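Local coordinates for protein octaprenyl-diphosphate synthase (Bacteroides thetaiotaomicron, PDB 3RMG) that probably acts as a magnesium-dependent prenyltransferase of the FPP/GGPP synthase family, joining isoprenoid diphosphates into longer chains, at residues R60-V65 against V189-E194. Residues are numbered along the deposited sequence; the frame is centred on the assembly and turned at random.
Sequences RLYGAV and VQVGEE
Val-189, just past the end of helix 174-188, divides its two methyls between Tyr-62 and the backbone beyond it. CG1 rests against the carbonyl oxygen of Ala-64, with 3.6 Å between Val-189 CG1 and Ala-64 O, a van der Waals contact. The other branch reaches the root of the tyrosine, where Val-189 CG2 lies 3.7 Å from Tyr-62 CB and approaches the ring obliquely. At Gln-190 the chain turns with positive phi (62°), and Val-191 comes back to the same aromatic residue. Val-191 CG1 packs against the base of the side chain, 3.5 Å from Tyr-62 CB, while Val-191 CG2 stands over the ring face in a CH-pi contact, 4.2 Å from the centroid and 11° off the normal. With CG anti to its own carbonyl carbon (chi1 -55°), the tyrosine presents this face to the valine; the opposite face is covered by CB of Leu-61. Cutting Tyr-62 back to an alanine would keep the CB contacts but is likely to open a gap where the ring lies between Val-191 and Leu-61, leaving Val-191 CG2 without its aromatic partner. Gly-192 then takes the N-cap position of helix 193-217, its N hydrogen-bonded to Glu-195 OE1. No hydrogen bond joins the segments, so apolar packing at the surface ties the last part of helix 50-62 and the loop after it to the linker between helices 174-188 and 193-217, within the all-helical prenyltransferase fold. Ala-186 of the preceding helix touches both Tyr-62 and Val-191, Glu-195 and Phe-198 of helix 193-217 also meet the tyrosine, and Thr-69 of helix 67-90 packs on Val-189.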
loop_
_atom_site.group_PDB
_atom_site.type_symbol
_atom_site.label_atom_id
_atom_site.label_comp_id
_atom_site.label_asym_id
_atom_site.label_seq_id
_atom_site.Cartn_x
_atom_site.Cartn_y
_atom_site.Cartn_z
ATOM N N ARG A 60 28.327 -6.987 0.027
ATOM C CA ARG A 60 29.768 -6.979 0.258
ATOM C C ARG A 60 30.441 -8.273 -0.215
ATOM O O ARG A 60 31.657 -8.303 -0.421
ATOM C CB ARG A 60 30.097 -6.663 1.722
ATOM C CG ARG A 60 29.914 -5.169 2.082
ATOM C CD ARG A 60 30.995 -4.265 1.476
ATOM N NE ARG A 60 32.319 -4.664 1.940
ATOM C CZ ARG A 60 32.825 -4.319 3.122
ATOM N NH1 ARG A 60 32.126 -3.549 3.954
ATOM N NH2 ARG A 60 34.035 -4.740 3.477
ATOM N N LEU A 61 29.666 -9.335 -0.425
ATOM C CA LEU A 61 30.239 -10.505 -1.099
ATOM C C LEU A 61 30.742 -10.128 -2.491
ATOM O O LEU A 61 31.713 -10.693 -2.968
ATOM C CB LEU A 61 29.234 -11.648 -1.224
ATOM C CG LEU A 61 28.920 -12.469 0.018
ATOM C CD1 LEU A 61 27.848 -13.494 -0.310
ATOM C CD2 LEU A 61 30.189 -13.147 0.531
ATOM N N TYR A 62 30.087 -9.162 -3.130
ATOM C CA TYR A 62 30.352 -8.861 -4.542
ATOM C C TYR A 62 31.079 -7.548 -4.784
ATOM O O TYR A 62 31.817 -7.414 -5.757
ATOM C CB TYR A 62 29.043 -8.859 -5.325
ATOM C CG TYR A 62 28.299 -10.144 -5.166
ATOM C CD1 TYR A 62 28.837 -11.334 -5.633
ATOM C CD2 TYR A 62 27.071 -10.179 -4.527
ATOM C CE1 TYR A 62 28.167 -12.528 -5.478
ATOM C CE2 TYR A 62 26.389 -11.360 -4.360
ATOM C CZ TYR A 62 26.944 -12.540 -4.837
ATOM O OH TYR A 62 26.267 -13.730 -4.673
ATOM N N GLY A 63 30.854 -6.570 -3.916
ATOM C CA GLY A 63 31.460 -5.263 -4.106
ATOM C C GLY A 63 31.247 -4.325 -2.942
ATOM O O GLY A 63 31.022 -4.749 -1.812
ATOM N N ALA A 64 31.335 -3.037 -3.217
ATOM C CA ALA A 64 31.089 -2.049 -2.193
ATOM C C ALA A 64 29.598 -1.754 -2.191
ATOM O O ALA A 64 28.933 -1.851 -3.216
ATOM C CB ALA A 64 31.888 -0.779 -2.463
ATOM N N VAL A 65 29.087 -1.404 -1.025
ATOM C CA VAL A 65 27.706 -1.007 -0.868
ATOM C C VAL A 65 27.467 0.313 -1.585
ATOM O O VAL A 65 28.200 1.283 -1.365
ATOM C CB VAL A 65 27.406 -0.794 0.621
ATOM C CG1 VAL A 65 26.160 0.065 0.814
ATOM C CG2 VAL A 65 27.318 -2.134 1.336
ATOM N N VAL A 189 24.405 -4.276 -6.652
ATOM C CA VAL A 189 25.820 -4.160 -7.007
ATOM C C VAL A 189 26.035 -4.731 -8.401
ATOM O O VAL A 189 27.155 -4.895 -8.861
ATOM C CB VAL A 189 26.759 -4.857 -5.968
ATOM C CG1 VAL A 189 26.639 -4.186 -4.599
ATOM C CG2 VAL A 189 26.431 -6.334 -5.832
ATOM N N GLN A 190 24.937 -5.042 -9.070
ATOM C CA GLN A 190 24.969 -5.323 -10.501
ATOM C C GLN A 190 25.803 -6.530 -10.903
ATOM O O GLN A 190 26.561 -6.456 -11.867
ATOM C CB GLN A 190 25.475 -4.096 -11.257
ATOM C CG GLN A 190 24.674 -2.847 -10.970
ATOM C CD GLN A 190 25.070 -1.698 -11.857
ATOM O OE1 GLN A 190 26.250 -1.505 -12.150
ATOM N NE2 GLN A 190 24.086 -0.925 -12.297
ATOM N N VAL A 191 25.662 -7.641 -10.191
ATOM C CA VAL A 191 26.350 -8.861 -10.605
ATOM C C VAL A 191 25.451 -9.698 -11.515
ATOM O O VAL A 191 24.295 -9.351 -11.749
ATOM C CB VAL A 191 26.846 -9.664 -9.396
ATOM C CG1 VAL A 191 27.940 -8.878 -8.675
ATOM C CG2 VAL A 191 25.690 -9.956 -8.440
ATOM N N GLY A 192 25.979 -10.791 -12.046
ATOM C CA GLY A 192 25.221 -11.603 -12.994
ATOM C C GLY A 192 24.026 -12.344 -12.402
ATOM O O GLY A 192 23.829 -12.378 -11.174
ATOM N N GLU A 193 23.243 -12.952 -13.289
ATOM C CA GLU A 193 22.017 -13.663 -12.932
ATOM C C GLU A 193 22.240 -14.814 -11.949
ATOM O O GLU A 193 21.429 -15.034 -11.046
ATOM C CB GLU A 193 21.306 -14.175 -14.194
ATOM C CG GLU A 193 20.724 -13.062 -15.066
ATOM C CD GLU A 193 19.909 -13.589 -16.242
ATOM O OE1 GLU A 193 19.344 -14.703 -16.141
ATOM O OE2 GLU A 193 19.832 -12.879 -17.269
ATOM N N GLU A 194 23.343 -15.532 -12.110
ATOM C CA GLU A 194 23.616 -16.669 -11.244
ATOM C C GLU A 194 23.935 -16.232 -9.814
ATOM O O GLU A 194 23.528 -16.880 -8.847
ATOM C CB GLU A 194 24.738 -17.544 -11.807
ATOM C CG GLU A 194 26.145 -17.068 -11.479
ATOM C CD GLU A 194 26.814 -16.351 -12.635
ATOM O OE1 GLU A 194 26.249 -15.356 -13.141
ATOM O OE2 GLU A 194 27.919 -16.787 -13.028
#